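Local structure of 2-hydroxyisobutyryl-CoA synthetase (Aquincola tertiaricarbonis, 6HDY) at residues R32-R37 against A185-A190; Q56-A61 against R70-A75; S408-L413 against E475-L480; S422-A425 against A430-T433. The protein belongs to the ANL superfamily of AMP-binding enzymes, with a large N-terminal domain and a small C-terminal domain typical of that family. All blocks are in the same frame, centred on the assembly; numbering follows the deposited sequence.

Contact 1 (R32-R37 against A185-A190); sequences RYWFPR and AERLRA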
loop_
_atom_site.group_PDB
_atom_site.type_symbol
_atom_site.label_atom_id
_atom_site.label_comp_id
_atom_site.label_asym_id
_atom_site.label_seq_id
_atom_site.Cartn_x
_atom_site.Cartn_y
_atom_site.Cartn_z
ATOM N N ARG A 32 -0.136 6.334 -31.309
ATOM C CA ARG A 32 -0.005 4.993 -30.740
ATOM C C ARG A 32 1.181 4.953 -29.730
ATOM O O ARG A 32 1.167 4.176 -28.744
ATOM C CB ARG A 32 0.242 3.986 -31.866
ATOM C CG ARG A 32 0.470 2.559 -31.379
ATOM C CD ARG A 32 0.739 1.625 -32.535
ATOM N NE ARG A 32 -0.423 1.571 -33.417
ATOM C CZ ARG A 32 -0.434 1.006 -34.615
ATOM N NH1 ARG A 32 -1.544 1.004 -35.343
ATOM N NH2 ARG A 32 0.672 0.453 -35.106
ATOM N N TYR A 33 2.209 5.784 -30.015
ATOM C CA TYR A 33 3.464 5.834 -29.270
ATOM C C TYR A 33 3.590 7.078 -28.397
ATOM O O TYR A 33 3.201 8.173 -28.813
ATOM C CB TYR A 33 4.661 5.759 -30.238
ATOM C CG TYR A 33 4.416 4.883 -31.449
ATOM C CD1 TYR A 33 4.526 3.496 -31.367
ATOM C CD2 TYR A 33 4.080 5.438 -32.680
ATOM C CE1 TYR A 33 4.288 2.684 -32.474
ATOM C CE2 TYR A 33 3.868 4.637 -33.802
ATOM C CZ TYR A 33 3.971 3.261 -33.694
ATOM O OH TYR A 33 3.760 2.469 -34.794
ATOM N N TRP A 34 4.139 6.895 -27.181
ATOM C CA TRP A 34 4.425 7.966 -26.235
ATOM C C TRP A 34 5.629 8.716 -26.798
ATOM O O TRP A 34 5.585 9.944 -26.901
ATOM C CB TRP A 34 4.707 7.398 -24.830
ATOM C CG TRP A 34 5.043 8.436 -23.793
ATOM C CD1 TRP A 34 6.258 9.016 -23.576
ATOM C CD2 TRP A 34 4.177 8.927 -22.757
ATOM N NE1 TRP A 34 6.190 9.881 -22.506
ATOM C CE2 TRP A 34 4.925 9.841 -21.981
ATOM C CE3 TRP A 34 2.844 8.660 -22.390
ATOM C CZ2 TRP A 34 4.384 10.502 -20.872
ATOM C CZ3 TRP A 34 2.303 9.339 -21.308
ATOM C CH2 TRP A 34 3.066 10.256 -20.572
ATOM N N PHE A 35 6.684 7.971 -27.200
ATOM C CA PHE A 35 7.866 8.554 -27.832
ATOM C C PHE A 35 8.051 7.932 -29.226
ATOM O O PHE A 35 8.723 6.908 -29.348
ATOM C CB PHE A 35 9.124 8.420 -26.961
ATOM C CG PHE A 35 9.170 9.310 -25.736
ATOM C CD1 PHE A 35 8.737 10.632 -25.796
ATOM C CD2 PHE A 35 9.697 8.839 -24.534
ATOM C CE1 PHE A 35 8.839 11.469 -24.684
ATOM C CE2 PHE A 35 9.781 9.669 -23.417
ATOM C CZ PHE A 35 9.348 10.979 -23.495
ATOM N N PRO A 36 7.435 8.526 -30.289
ATOM C CA PRO A 36 7.564 7.941 -31.636
ATOM C C PRO A 36 8.992 7.603 -32.074
ATOM O O PRO A 36 9.203 6.496 -32.570
ATOM C CB PRO A 36 6.915 8.996 -32.551
ATOM C CG PRO A 36 5.936 9.716 -31.654
ATOM C CD PRO A 36 6.579 9.737 -30.300
ATOM N N ARG A 37 9.969 8.527 -31.876
ATOM C CA ARG A 37 11.360 8.302 -32.289
ATOM C C ARG A 37 12.007 7.154 -31.566
ATOM O O ARG A 37 12.322 6.170 -32.221
ATOM C CB ARG A 37 12.232 9.574 -32.206
ATOM C CG ARG A 37 13.680 9.394 -32.702
ATOM C CD ARG A 37 13.757 9.070 -34.194
ATOM N NE ARG A 37 15.129 8.866 -34.665
ATOM C CZ ARG A 37 15.448 8.219 -35.786
ATOM N NH1 ARG A 37 16.721 8.094 -36.150
ATOM N NH2 ARG A 37 14.499 7.673 -36.539
ATOM N N ALA A 185 0.617 5.130 -13.551
ATOM C CA ALA A 185 -0.773 5.603 -13.603
ATOM C C ALA A 185 -0.862 7.091 -13.246
ATOM O O ALA A 185 -1.517 7.853 -13.958
ATOM C CB ALA A 185 -1.647 4.766 -12.668
ATOM N N GLU A 186 -0.161 7.512 -12.181
ATOM C CA GLU A 186 -0.080 8.912 -11.730
ATOM C C GLU A 186 0.480 9.807 -12.848
ATOM O O GLU A 186 -0.139 10.831 -13.182
ATOM C CB GLU A 186 0.804 9.033 -10.466
ATOM C CG GLU A 186 0.174 8.490 -9.171
ATOM C CD GLU A 186 1.052 8.440 -7.925
ATOM O OE1 GLU A 186 2.284 8.602 -8.036
ATOM O OE2 GLU A 186 0.504 8.237 -6.823
ATOM N N ARG A 187 1.641 9.427 -13.431
ATOM C CA ARG A 187 2.285 10.196 -14.505
ATOM C C ARG A 187 1.442 10.190 -15.814
ATOM O O ARG A 187 1.401 11.196 -16.540
ATOM C CB ARG A 187 3.726 9.689 -14.754
ATOM C CG ARG A 187 4.503 10.424 -15.868
ATOM C CD ARG A 187 4.558 11.944 -15.678
ATOM N NE ARG A 187 5.163 12.615 -16.833
ATOM C CZ ARG A 187 4.500 13.044 -17.905
ATOM N NH1 ARG A 187 5.148 13.619 -18.904
ATOM N NH2 ARG A 187 3.187 12.882 -17.994
ATOM N N LEU A 188 0.727 9.084 -16.069
ATOM C CA LEU A 188 -0.143 8.960 -17.250
ATOM C C LEU A 188 -1.379 9.884 -17.150
ATOM O O LEU A 188 -2.107 10.053 -18.131
ATOM C CB LEU A 188 -0.578 7.478 -17.409
ATOM C CG LEU A 188 -1.421 7.075 -18.648
ATOM C CD1 LEU A 188 -0.807 7.608 -19.973
ATOM C CD2 LEU A 188 -1.624 5.577 -18.672
ATOM N N ARG A 189 -1.607 10.480 -15.955
ATOM C CA ARG A 189 -2.764 11.311 -15.638
ATOM C C ARG A 189 -4.033 10.440 -15.675
ATOM O O ARG A 189 -5.121 10.897 -16.019
ATOM C CB ARG A 189 -2.869 12.607 -16.498
ATOM C CG ARG A 189 -1.560 13.393 -16.662
ATOM C CD ARG A 189 -1.152 14.168 -15.425
ATOM N NE ARG A 189 0.258 14.575 -15.459
ATOM C CZ ARG A 189 1.159 14.263 -14.524
ATOM N NH1 ARG A 189 2.409 14.693 -14.630
ATOM N NH2 ARG A 189 0.805 13.544 -13.459
ATOM N N ALA A 190 -3.881 9.161 -15.307
ATOM C CA ALA A 190 -5.014 8.251 -15.208
ATOM C C ALA A 190 -5.614 8.518 -13.817
ATOM O O ALA A 190 -5.002 9.229 -13.030
ATOM C CB ALA A 190 -4.520 6.798 -15.310
#

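Contact 2 (Q56-A61 against R70-A75); sequences QVCQYA and RKWEEA. With SO4 (sulfate ion), chain D.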
loop_
_atom_site.group_PDB
_atom_site.type_symbol
_atom_site.label_atom_id
_atom_site.label_comp_id
_atom_site.label_asym_id
_atom_site.label_seq_id
_atom_site.Cartn_x
_atom_site.Cartn_y
_atom_site.Cartn_z
ATOM N N GLN A 56 28.405 6.281 -20.632
ATOM C CA GLN A 56 28.057 7.298 -19.638
ATOM C C GLN A 56 27.760 6.624 -18.286
ATOM O O GLN A 56 28.332 7.025 -17.285
ATOM C CB GLN A 56 26.826 8.116 -20.087
ATOM C CG GLN A 56 27.019 9.042 -21.266
ATOM C CD GLN A 56 25.772 9.861 -21.556
ATOM O OE1 GLN A 56 24.970 9.508 -22.437
ATOM N NE2 GLN A 56 25.608 11.001 -20.857
ATOM N N VAL A 57 26.894 5.579 -18.277
ATOM C CA VAL A 57 26.471 4.822 -17.083
ATOM C C VAL A 57 27.677 4.171 -16.373
ATOM O O VAL A 57 27.826 4.311 -15.154
ATOM C CB VAL A 57 25.333 3.810 -17.429
ATOM C CG1 VAL A 57 25.019 2.873 -16.253
ATOM C CG2 VAL A 57 24.066 4.552 -17.867
ATOM N N CYS A 58 28.533 3.486 -17.143
ATOM C CA CYS A 58 29.727 2.820 -16.634
ATOM C C CYS A 58 30.728 3.801 -16.040
ATOM O O CYS A 58 31.385 3.472 -15.055
ATOM C CB CYS A 58 30.356 1.940 -17.710
ATOM S SG CYS A 58 29.480 0.381 -17.977
ATOM N N GLN A 59 30.827 5.012 -16.620
ATOM C CA GLN A 59 31.699 6.073 -16.117
ATOM C C GLN A 59 31.082 6.593 -14.822
ATOM O O GLN A 59 31.789 6.804 -13.834
ATOM C CB GLN A 59 31.817 7.212 -17.140
ATOM C CG GLN A 59 32.789 6.923 -18.282
ATOM C CD GLN A 59 32.493 7.695 -19.556
ATOM O OE1 GLN A 59 31.924 8.797 -19.544
ATOM N NE2 GLN A 59 32.914 7.147 -20.692
ATOM N N TYR A 60 29.745 6.739 -14.812
ATOM C CA TYR A 60 29.017 7.198 -13.633
ATOM C C TYR A 60 29.208 6.215 -12.469
ATOM O O TYR A 60 29.502 6.653 -11.373
ATOM C CB TYR A 60 27.532 7.476 -13.962
ATOM C CG TYR A 60 26.695 7.776 -12.728
ATOM C CD1 TYR A 60 26.657 9.060 -12.178
ATOM C CD2 TYR A 60 25.961 6.773 -12.095
ATOM C CE1 TYR A 60 25.890 9.337 -11.050
ATOM C CE2 TYR A 60 25.219 7.036 -10.947
ATOM C CZ TYR A 60 25.186 8.319 -10.429
ATOM O OH TYR A 60 24.477 8.558 -9.278
ATOM N N ALA A 61 29.092 4.894 -12.722
ATOM C CA ALA A 61 29.237 3.852 -11.695
ATOM C C ALA A 61 30.669 3.752 -11.183
ATOM O O ALA A 61 30.884 3.604 -9.990
ATOM C CB ALA A 61 28.765 2.517 -12.235
ATOM N N ARG A 70 35.410 -2.050 -7.636
ATOM C CA ARG A 70 36.050 -3.280 -7.138
ATOM C C ARG A 70 35.790 -4.485 -8.031
ATOM O O ARG A 70 36.725 -5.229 -8.334
ATOM C CB ARG A 70 35.588 -3.610 -5.712
ATOM C CG ARG A 70 36.409 -2.936 -4.621
ATOM C CD ARG A 70 35.967 -3.397 -3.239
ATOM N NE ARG A 70 34.556 -3.088 -2.971
ATOM C CZ ARG A 70 34.129 -1.966 -2.400
ATOM N NH1 ARG A 70 34.996 -1.033 -2.019
ATOM N NH2 ARG A 70 32.833 -1.766 -2.205
ATOM N N LYS A 71 34.524 -4.681 -8.437
ATOM C CA LYS A 71 34.081 -5.810 -9.255
ATOM C C LYS A 71 34.714 -5.779 -10.627
ATOM O O LYS A 71 35.212 -6.805 -11.091
ATOM C CB LYS A 71 32.540 -5.859 -9.368
ATOM C CG LYS A 71 32.032 -7.203 -9.864
ATOM C CD LYS A 71 30.561 -7.185 -10.261
ATOM C CE LYS A 71 29.885 -8.530 -10.078
ATOM N NZ LYS A 71 30.742 -9.678 -10.510
ATOM N N TRP A 72 34.695 -4.601 -11.270
ATOM C CA TRP A 72 35.260 -4.408 -12.605
ATOM C C TRP A 72 36.749 -4.567 -12.628
ATOM O O TRP A 72 37.252 -5.219 -13.546
ATOM C CB TRP A 72 34.821 -3.083 -13.221
ATOM C CG TRP A 72 33.345 -3.024 -13.483
ATOM C CD1 TRP A 72 32.455 -4.062 -13.449
ATOM C CD2 TRP A 72 32.583 -1.851 -13.776
ATOM N NE1 TRP A 72 31.199 -3.613 -13.750
ATOM C CE2 TRP A 72 31.241 -2.253 -13.931
ATOM C CE3 TRP A 72 32.906 -0.493 -13.932
ATOM C CZ2 TRP A 72 30.225 -1.349 -14.262
ATOM C CZ3 TRP A 72 31.892 0.406 -14.214
ATOM C CH2 TRP A 72 30.574 -0.022 -14.392
ATOM N N GLU A 73 37.455 -4.036 -11.608
ATOM C CA GLU A 73 38.920 -4.162 -11.497
ATOM C C GLU A 73 39.327 -5.646 -11.395
ATOM O O GLU A 73 40.294 -6.061 -12.039
ATOM C CB GLU A 73 39.452 -3.373 -10.289
ATOM C CG GLU A 73 39.594 -1.872 -10.511
ATOM C CD GLU A 73 39.908 -1.046 -9.273
ATOM O OE1 GLU A 73 40.118 0.181 -9.415
ATOM O OE2 GLU A 73 39.938 -1.620 -8.160
ATOM N N GLU A 74 38.545 -6.439 -10.632
ATOM C CA GLU A 74 38.716 -7.877 -10.422
ATOM C C GLU A 74 38.565 -8.669 -11.742
ATOM O O GLU A 74 39.331 -9.616 -11.965
ATOM C CB GLU A 74 37.726 -8.373 -9.334
ATOM C CG GLU A 74 37.806 -9.852 -8.961
ATOM C CD GLU A 74 39.173 -10.379 -8.560
ATOM O OE1 GLU A 74 39.606 -10.110 -7.416
ATOM O OE2 GLU A 74 39.809 -11.066 -9.394
ATOM N N ALA A 75 37.627 -8.249 -12.630
ATOM C CA ALA A 75 37.397 -8.882 -13.939
ATOM C C ALA A 75 38.245 -8.287 -15.081
ATOM O O ALA A 75 38.104 -8.703 -16.239
ATOM C CB ALA A 75 35.923 -8.835 -14.299
HETATM S S SO4 D . 31.260 -5.116 -1.938
HETATM O O1 SO4 D . 30.653 -3.764 -1.870
HETATM O O2 SO4 D . 31.566 -5.621 -0.590
HETATM O O3 SO4 D . 32.501 -5.028 -2.735
HETATM O O4 SO4 D . 30.363 -6.094 -2.586
#

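Contact 3 (S408-L413 against E475-L480); sequences SAMDEL and EVFRAL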
loop_
_atom_site.group_PDB
_atom_site.type_symbol
_atom_site.label_atom_id
_atom_site.label_comp_id
_atom_site.label_asym_id
_atom_site.label_seq_id
_atom_site.Cartn_x
_atom_site.Cartn_y
_atom_site.Cartn_z
ATOM N N SER A 408 16.824 -36.755 -4.193
ATOM C CA SER A 408 16.982 -38.022 -4.919
ATOM C C SER A 408 16.388 -37.886 -6.328
ATOM O O SER A 408 15.590 -36.968 -6.562
ATOM C CB SER A 408 16.332 -39.174 -4.155
ATOM O OG SER A 408 15.028 -38.856 -3.695
ATOM N N ALA A 409 16.796 -38.769 -7.274
ATOM C CA ALA A 409 16.284 -38.727 -8.651
ATOM C C ALA A 409 14.809 -39.153 -8.727
ATOM O O ALA A 409 14.400 -40.091 -8.032
ATOM C CB ALA A 409 17.139 -39.586 -9.567
ATOM N N MET A 410 14.005 -38.432 -9.540
ATOM C CA MET A 410 12.583 -38.731 -9.694
ATOM C C MET A 410 12.280 -39.494 -10.968
ATOM O O MET A 410 12.709 -39.086 -12.054
ATOM C CB MET A 410 11.739 -37.464 -9.633
ATOM C CG MET A 410 11.691 -36.840 -8.268
ATOM S SD MET A 410 10.805 -35.277 -8.314
ATOM C CE MET A 410 11.941 -34.273 -9.255
ATOM N N ASP A 411 11.520 -40.599 -10.826
ATOM C CA ASP A 411 11.107 -41.452 -11.941
ATOM C C ASP A 411 9.786 -40.966 -12.554
ATOM O O ASP A 411 9.580 -41.093 -13.770
ATOM C CB ASP A 411 10.993 -42.912 -11.483
ATOM C CG ASP A 411 12.332 -43.568 -11.170
ATOM O OD1 ASP A 411 13.278 -43.408 -11.978
ATOM O OD2 ASP A 411 12.421 -44.281 -10.142
ATOM N N GLU A 412 8.897 -40.404 -11.705
ATOM C CA GLU A 412 7.581 -39.913 -12.123
ATOM C C GLU A 412 7.279 -38.538 -11.530
ATOM O O GLU A 412 7.877 -38.128 -10.534
ATOM C CB GLU A 412 6.439 -40.898 -11.739
ATOM C CG GLU A 412 6.782 -42.389 -11.737
ATOM C CD GLU A 412 6.668 -43.052 -10.376
ATOM O OE1 GLU A 412 7.456 -42.706 -9.464
ATOM O OE2 GLU A 412 5.768 -43.910 -10.218
ATOM N N LEU A 413 6.300 -37.857 -12.131
ATOM C CA LEU A 413 5.801 -36.565 -11.714
ATOM C C LEU A 413 4.568 -36.756 -10.822
ATOM O O LEU A 413 3.600 -37.359 -11.261
ATOM C CB LEU A 413 5.459 -35.724 -12.956
ATOM C CG LEU A 413 4.799 -34.346 -12.708
ATOM C CD1 LEU A 413 5.699 -33.425 -11.889
ATOM C CD2 LEU A 413 4.430 -33.685 -14.014
ATOM N N GLU A 475 9.981 -35.844 2.419
ATOM C CA GLU A 475 9.021 -36.607 3.220
ATOM C C GLU A 475 7.615 -36.546 2.610
ATOM O O GLU A 475 6.921 -37.562 2.592
ATOM C CB GLU A 475 9.004 -36.121 4.673
ATOM C CG GLU A 475 10.249 -36.506 5.459
ATOM C CD GLU A 475 10.237 -36.063 6.907
ATOM O OE1 GLU A 475 10.016 -34.857 7.167
ATOM O OE2 GLU A 475 10.476 -36.923 7.785
ATOM N N VAL A 476 7.215 -35.360 2.090
ATOM C CA VAL A 476 5.913 -35.138 1.449
ATOM C C VAL A 476 5.839 -35.968 0.150
ATOM O O VAL A 476 4.815 -36.608 -0.116
ATOM C CB VAL A 476 5.611 -33.616 1.237
ATOM C CG1 VAL A 476 4.322 -33.401 0.459
ATOM C CG2 VAL A 476 5.531 -32.889 2.576
ATOM N N PHE A 477 6.943 -35.958 -0.638
ATOM C CA PHE A 477 7.089 -36.703 -1.896
ATOM C C PHE A 477 6.936 -38.213 -1.666
ATOM O O PHE A 477 6.163 -38.873 -2.377
ATOM C CB PHE A 477 8.446 -36.389 -2.574
ATOM C CG PHE A 477 8.692 -37.146 -3.863
ATOM C CD1 PHE A 477 8.238 -36.647 -5.081
ATOM C CD2 PHE A 477 9.376 -38.358 -3.859
ATOM C CE1 PHE A 477 8.455 -37.351 -6.271
ATOM C CE2 PHE A 477 9.577 -39.066 -5.050
ATOM C CZ PHE A 477 9.109 -38.557 -6.247
ATOM N N ARG A 478 7.692 -38.752 -0.681
ATOM C CA ARG A 478 7.668 -40.168 -0.352
ATOM C C ARG A 478 6.306 -40.590 0.172
ATOM O O ARG A 478 5.774 -41.584 -0.314
ATOM C CB ARG A 478 8.822 -40.558 0.579
ATOM C CG ARG A 478 10.167 -40.371 -0.112
ATOM C CD ARG A 478 11.142 -41.462 0.205
ATOM N NE ARG A 478 12.305 -41.406 -0.679
ATOM C CZ ARG A 478 13.562 -41.328 -0.258
ATOM N NH1 ARG A 478 13.834 -41.294 1.042
ATOM N NH2 ARG A 478 14.559 -41.293 -1.131
ATOM N N ALA A 479 5.688 -39.771 1.057
ATOM C CA ALA A 479 4.349 -40.026 1.602
ATOM C C ALA A 479 3.298 -40.090 0.502
ATOM O O ALA A 479 2.459 -40.990 0.523
ATOM C CB ALA A 479 3.973 -38.958 2.615
ATOM N N LEU A 480 3.373 -39.166 -0.478
ATOM C CA LEU A 480 2.442 -39.101 -1.600
ATOM C C LEU A 480 2.611 -40.291 -2.556
ATOM O O LEU A 480 1.610 -40.931 -2.886
ATOM C CB LEU A 480 2.501 -37.749 -2.328
ATOM C CG LEU A 480 1.497 -37.520 -3.488
ATOM C CD1 LEU A 480 0.034 -37.765 -3.057
ATOM C CD2 LEU A 480 1.647 -36.144 -4.054
#

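Contact 4 (S422-A425 against A430-T433); sequences SVHA and ALET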
loop_
_atom_site.group_PDB
_atom_site.type_symbol
_atom_site.label_atom_id
_atom_site.label_comp_id
_atom_site.label_asym_id
_atom_site.label_seq_id
_atom_site.Cartn_x
_atom_site.Cartn_y
_atom_site.Cartn_z
ATOM N N SER A 422 -18.383 -28.846 -11.344
ATOM C CA SER A 422 -19.284 -29.548 -12.275
ATOM C C SER A 422 -18.789 -30.972 -12.559
ATOM O O SER A 422 -19.620 -31.885 -12.687
ATOM C CB SER A 422 -19.499 -28.756 -13.563
ATOM O OG SER A 422 -18.340 -28.726 -14.378
ATOM N N VAL A 423 -17.437 -31.164 -12.626
ATOM C CA VAL A 423 -16.833 -32.501 -12.800
ATOM C C VAL A 423 -17.111 -33.296 -11.503
ATOM O O VAL A 423 -17.515 -34.451 -11.570
ATOM C CB VAL A 423 -15.325 -32.448 -13.204
ATOM C CG1 VAL A 423 -14.622 -33.795 -12.973
ATOM C CG2 VAL A 423 -15.175 -32.025 -14.664
ATOM N N HIS A 424 -16.967 -32.637 -10.328
ATOM C CA HIS A 424 -17.261 -33.233 -9.016
ATOM C C HIS A 424 -18.754 -33.662 -8.896
ATOM O O HIS A 424 -19.028 -34.821 -8.542
ATOM C CB HIS A 424 -16.830 -32.301 -7.855
ATOM C CG HIS A 424 -16.885 -32.989 -6.526
ATOM N ND1 HIS A 424 -15.843 -33.817 -6.091
ATOM C CD2 HIS A 424 -17.888 -33.039 -5.619
ATOM C CE1 HIS A 424 -16.244 -34.316 -4.930
ATOM N NE2 HIS A 424 -17.471 -33.878 -4.606
ATOM N N ALA A 425 -19.701 -32.734 -9.211
ATOM C CA ALA A 425 -21.162 -32.952 -9.192
ATOM C C ALA A 425 -21.635 -34.070 -10.133
ATOM O O ALA A 425 -22.668 -34.717 -9.867
ATOM C CB ALA A 425 -21.900 -31.649 -9.495
ATOM N N ALA A 430 -17.000 -39.743 -13.271
ATOM C CA ALA A 430 -16.597 -38.531 -13.973
ATOM C C ALA A 430 -15.304 -37.943 -13.387
ATOM O O ALA A 430 -14.463 -37.450 -14.148
ATOM C CB ALA A 430 -17.708 -37.501 -13.926
ATOM N N LEU A 431 -15.154 -37.991 -12.038
ATOM C CA LEU A 431 -13.963 -37.534 -11.324
ATOM C C LEU A 431 -12.777 -38.398 -11.757
ATOM O O LEU A 431 -11.764 -37.859 -12.192
ATOM C CB LEU A 431 -14.169 -37.614 -9.794
ATOM C CG LEU A 431 -14.948 -36.471 -9.153
ATOM C CD1 LEU A 431 -15.524 -36.888 -7.811
ATOM C CD2 LEU A 431 -14.090 -35.213 -9.025
ATOM N N GLU A 432 -12.937 -39.727 -11.707
ATOM C CA GLU A 432 -11.938 -40.698 -12.150
ATOM C C GLU A 432 -11.519 -40.499 -13.630
ATOM O O GLU A 432 -10.327 -40.547 -13.925
ATOM C CB GLU A 432 -12.404 -42.133 -11.864
ATOM C CG GLU A 432 -11.353 -43.212 -12.131
ATOM C CD GLU A 432 -9.930 -42.992 -11.629
ATOM O OE1 GLU A 432 -9.756 -42.450 -10.514
ATOM O OE2 GLU A 432 -8.987 -43.420 -12.330
ATOM N N THR A 433 -12.480 -40.224 -14.525
ATOM C CA THR A 433 -12.252 -39.943 -15.950
ATOM C C THR A 433 -11.381 -38.676 -16.113
ATOM O O THR A 433 -10.560 -38.607 -17.036
ATOM C CB THR A 433 -13.609 -39.821 -16.678
ATOM O OG1 THR A 433 -14.314 -41.067 -16.565
ATOM C CG2 THR A 433 -13.472 -39.427 -18.153
#

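Contact 1 (R32-R37 against A185-A190)
Trp34 drives the rim of its indole against the flat side of the Arg187 guanidinium. The two planes stand 64° apart, so this is no parallel stack: CZ2 of Trp34 sits 3.5 Å above the guanidinium plane of Arg187, displaced toward the rim of the group, while the guanidinium lies at the edge of the indole, near the ring plane. The nearest pair is CH2 of Trp34 and NH2 of Arg187 at 3.7 Å. Further along the same rim, CZ3 of Trp34 meets CD1 of Leu188 at 3.8 Å, so that the benzo edge touches one polar and one apolar neighbour. Trp34 can do this because its CG is anti to the backbone N (chi1 179°), which sends the long ring across; the CA atoms of Trp34 and Leu188 are 10.1 Å apart. Arginine suits a buried place beside an aromatic rim because its face can meet the indole while NE bonds to Asn149 OD1 and NH1 to Tyr25 O, both fixing its rotation. The CD1 methyl of Leu188 packs apolar carbon on the ring, and Leu188 also touches Trp156 of helix 141-157. Behind them, Arg189 takes positive phi, and its N bonds to Glu186 O while Ala190 N bonds to Ala185 O. The arrangement is that of a Schellman motif finishing helix 176-187, met by a tryptophan just ahead of helix 36-40.

Contact 2 (Q56-A61 against R70-A75)
With CG anti to the carbonyl carbon (chi1 -65°), Trp72 swings its indole off helix 66-74 toward helix 43-64, and there Cys58, whose SG takes the same rotation about its own first bond (chi1 -77°), lays sulfur beside the six-membered ring. SG of Cys58 lies 4.6 Å from the centroid of that ring in Trp72, 45° off the normal, an oblique sulfur-aromatic contact. Its nearest ring atom is CH2 of Trp72, 3.8 Å from SG of Cys58. The backbone of the same cysteine is closer still: Cys58 O stands at the edge of the indole, in its plane, 3.2 Å from Trp72 CZ3. One turn on, CB of Ala61 meets CH2 of Trp72 at 3.8 Å. Small residues suit both places, since the short side chains of Cys58 and Ala61 let the ring lie close to the helix backbone, as the contact with Cys58 O attests. Tyr68, on the same helix as Trp72, and Phe77, just after it, also meet the indole, Phe77 edge-to-face.

Arg70 turns to a sulfate ion, probably from the crystallisation liquor. Its NE bonds to sulfate O3 at 2.8 Å and its NH2 to sulfate O1 at 3.0 Å, neither bond straight; the planar guanidinium offers NE and NH2 side by side, and the bend at chi3 turns this edge to the sulfate. Asp112 forms a salt bridge with NH2, and Ser103 OG also holds the sulfate. The chemistry of the helix pairing is thus weakly polar: aromatic hydrogens, which carry slight positive charge, face a carbonyl oxygen, probably a weak electrostatic attraction, added to by dispersion.

Contact 3 (S408-L413 against E475-L480)
The phenyl ring of Phe477 has the carbonyl oxygen of Glu412 at its edge, near the ring plane, and the thioether chain of Met410 coming in obliquely, in a Met-aromatic contact on the helix 474-486 side of the C-terminal domain's mixed sheet. SD of Met410 is 4.6 Å from the centroid of the Phe477 ring and 44° off its normal. Two neighbouring atoms of the chain share the touching: SD of Met410 lies 3.7 Å from CE1 of Phe477, and CG of Met410 equally far from CZ. A bend at chi3 (-69°) turns the terminal methyl of the methionine aside, leaving CG and SD to meet the ring. Phe477 in turn has CG anti to its N (chi1 179°), which sends the ring out from the helix toward the loop between strands 399-403 and 413-419. Val403 and Leu414, one from each of those strands, also touch it, so phenylalanine suits a spot walled by aliphatic chains, and the flexible, polarisable methionine moulds itself to the ring. Met410 packs further on Ile376 of the short strand 374-376. Toward the surface the contact turns polar. Arg478 bends at chi2 toward the serine that starts the loop segment, while its NH1 lies close to NE of Arg474, a like charge that solvent would probably screen. The guanidinium ends with NH2 of Arg478 3.6 Å from OG of Ser408.

Contact 4 (S422-A425 against A430-T433)
Two successive helices of the C-terminal domain, 421-425 and 428-446, are joined by a link of only two residues, and the first turn of the longer one folds against the short one so closely that the CA atoms of His424 and Leu431 are 5.9 Å apart. The contact is exposed at its margin, on the surface of the domain. Leu431 does most of the work. Its CG stands anti to the carbonyl carbon (chi1 -81°), which brings the branched end back toward the short helix. There CD2 of Leu431 approaches the backbone at 3.7 Å from CA of His424, while CD1 approaches the imidazole ring obliquely. Leucine is apt here: its two methyls can touch main chain and ring at once. Val423 lies beside it, with CG1 of Val423 3.8 Å from the carbonyl oxygen of Ala430 and 4.2 Å from CD2 of Leu431. With CG1 anti to the backbone N (chi1 163°), the valine places that methyl against Ala430 O and beside Leu431. CB of Ala430 points toward the short helix, 3.9 Å from Val423 O, and, being only a methyl, permits the close approach of the two helices. Upstream, Val423 N is held by Ser420 OG at the beginning of the short helix, and Glu432 forms a salt bridge with Arg435. The nearest approach is between ND1 of His424 and CD1 of Leu431, at 3.5 Å.

In the fold
Along the chain contact 1 opens first and contact 2 falls between its two segments, helix 36-40 being followed directly by helix 43-64; their centres are 33 Å apart. Contacts 3 and 4 come later, in the C-terminal domain, with 422-425 and 430-433 lying between the arms of contact 3 and the two centres 26 Å apart. Strand 413-419 links them: it begins where contact 3's loop ends and leads into helix 421-425. Between the pairs the centres are 46 to 61 Å apart, with no touch. Contacts 1 and 2 thus lie in the N-terminal part and contacts 3 and 4 within the C-terminal domain, each joining neighbouring parts of its own region.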